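Local structure of dual specificity protein phosphatase 14 (Homo sapiens, 2WGP) at residues 129-132 / 138-141. The protein removes phosphate from tyrosine, serine and threonine residues of proteins, inactivating the MAP kinases ERK, JNK and p38. Residues are numbered along the deposited sequence; the frame is centred on the assembly and turned at random.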
loop_
_atom_site.group_PDB
_atom_site.type_symbol
_atom_site.label_atom_id
_atom_site.label_comp_id
_atom_site.label_asym_id
_atom_site.label_seq_id
_atom_site.Cartn_x
_atom_site.Cartn_y
_atom_site.Cartn_z
ATOM N N HIS A 129 -13.383 -34.766 0.202
ATOM C CA HIS A 129 -14.793 -35.056 -0.038
ATOM C C HIS A 129 -15.304 -34.611 -1.421
ATOM O O HIS A 129 -16.492 -34.657 -1.680
ATOM C CB HIS A 129 -15.633 -34.507 1.117
ATOM C CG HIS A 129 -15.452 -35.288 2.371
ATOM N ND1 HIS A 129 -16.315 -36.296 2.742
ATOM C CD2 HIS A 129 -14.456 -35.289 3.286
ATOM C CE1 HIS A 129 -15.881 -36.856 3.858
ATOM N NE2 HIS A 129 -14.754 -36.265 4.208
ATOM N N ASN A 130 -14.398 -34.167 -2.288
ATOM C CA ASN A 130 -14.708 -33.860 -3.686
ATOM C C ASN A 130 -15.869 -32.876 -3.862
ATOM O O ASN A 130 -16.749 -33.045 -4.689
ATOM C CB ASN A 130 -14.962 -35.158 -4.465
ATOM C CG ASN A 130 -14.738 -34.995 -5.962
ATOM O OD1 ASN A 130 -13.827 -34.278 -6.380
ATOM N ND2 ASN A 130 -15.560 -35.671 -6.771
ATOM N N VAL A 131 -15.855 -31.834 -3.058
ATOM C CA VAL A 131 -16.917 -30.858 -3.055
ATOM C C VAL A 131 -16.243 -29.519 -3.420
ATOM O O VAL A 131 -15.111 -29.278 -3.022
ATOM C CB VAL A 131 -17.620 -30.970 -1.661
ATOM C CG1 VAL A 131 -16.956 -30.155 -0.592
ATOM C CG2 VAL A 131 -19.108 -30.788 -1.756
ATOM N N CYS A 132 -16.909 -28.691 -4.231
ATOM C CA CYS A 132 -16.380 -27.392 -4.588
ATOM C C CYS A 132 -16.409 -26.452 -3.372
ATOM O O CYS A 132 -17.009 -26.759 -2.315
ATOM C CB CYS A 132 -17.167 -26.785 -5.759
ATOM S SG CYS A 132 -18.852 -26.266 -5.368
ATOM N N ASN A 138 -20.920 -23.996 2.433
ATOM C CA ASN A 138 -22.307 -24.252 2.841
ATOM C C ASN A 138 -22.399 -25.420 3.821
ATOM O O ASN A 138 -23.168 -25.355 4.774
ATOM C CB ASN A 138 -23.195 -24.538 1.634
ATOM C CG ASN A 138 -23.369 -23.343 0.720
ATOM O OD1 ASN A 138 -23.235 -22.190 1.125
ATOM N ND2 ASN A 138 -23.676 -23.625 -0.527
ATOM N N TRP A 139 -21.590 -26.455 3.600
ATOM C CA TRP A 139 -21.494 -27.626 4.495
ATOM C C TRP A 139 -21.137 -27.186 5.939
ATOM O O TRP A 139 -21.872 -27.452 6.902
ATOM C CB TRP A 139 -20.424 -28.569 3.924
ATOM C CG TRP A 139 -20.220 -29.901 4.576
ATOM C CD1 TRP A 139 -20.313 -30.205 5.897
ATOM C CD2 TRP A 139 -19.776 -31.091 3.928
ATOM N NE1 TRP A 139 -20.021 -31.513 6.106
ATOM C CE2 TRP A 139 -19.699 -32.092 4.910
ATOM C CE3 TRP A 139 -19.495 -31.423 2.596
ATOM C CZ2 TRP A 139 -19.328 -33.404 4.615
ATOM C CZ3 TRP A 139 -19.129 -32.725 2.301
ATOM C CH2 TRP A 139 -19.042 -33.698 3.311
ATOM N N VAL A 140 -20.023 -26.491 6.080
ATOM C CA VAL A 140 -19.576 -26.039 7.401
ATOM C C VAL A 140 -20.543 -25.011 8.001
ATOM O O VAL A 140 -20.875 -25.077 9.176
ATOM C CB VAL A 140 -18.165 -25.446 7.360
ATOM C CG1 VAL A 140 -17.723 -25.045 8.789
ATOM C CG2 VAL A 140 -17.162 -26.444 6.756
ATOM N N LYS A 141 -21.002 -24.087 7.175
ATOM C CA LYS A 141 -21.958 -23.048 7.589
ATOM C C LYS A 141 -23.305 -23.666 8.070
ATOM O O LYS A 141 -23.921 -23.144 8.997
ATOM C CB LYS A 141 -22.115 -22.032 6.436
ATOM C CG LYS A 141 -22.969 -20.797 6.678
ATOM C CD LYS A 141 -22.214 -19.622 7.248
ATOM C CE LYS A 141 -23.060 -18.354 7.141
ATOM N NZ LYS A 141 -22.872 -17.429 8.260
#
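The six-membered ring of Trp-139 presents its edge to the face of the His-129 imidazole in an offset edge-to-face pair: the ring centroids are 5.4 Å apart and the planes meet at 75°. CH2 of Trp-139, at the far end of the indole, comes 3.8 Å from His-129 ND1. Neighbouring CZ3 is 4.1 Å from His-129 CB, so the indole meets the root of the histidine side chain as well as its ring. The side chains do the bridging in this small contact, which buries 122 Å² over both segments: the closest CA atoms, those of Val-131 and Trp-139, are 9.4 Å apart. With CG anti to the backbone N (chi1 -174°), the indole of Trp-139 extends from helix 133-143 toward His-129. A short loop joins helix 116-129 to helix 133-143 here, within the phosphatase catalytic domain: Asn-130 leaves the first helix with positive phi (54°), and Cys-132 is the N-cap of the second. Val-131, between them, turns its side chain toward the second helix and brings CG1 to 4.3 Å from Trp-139 CE3, an apolar contact on the part of the ring nearer the helix. Leu-125 of helix 116-129 touches both Val-131 and Trp-139, adding the preceding helix to the packing. At the pyrrole end, NE1 of Trp-139 hydrogen-bonds to the carbonyl O of Ile-29, which probably helps to hold the rotation of the indole, while Tyr-124 meets the His-129 ring with planes at a steep angle.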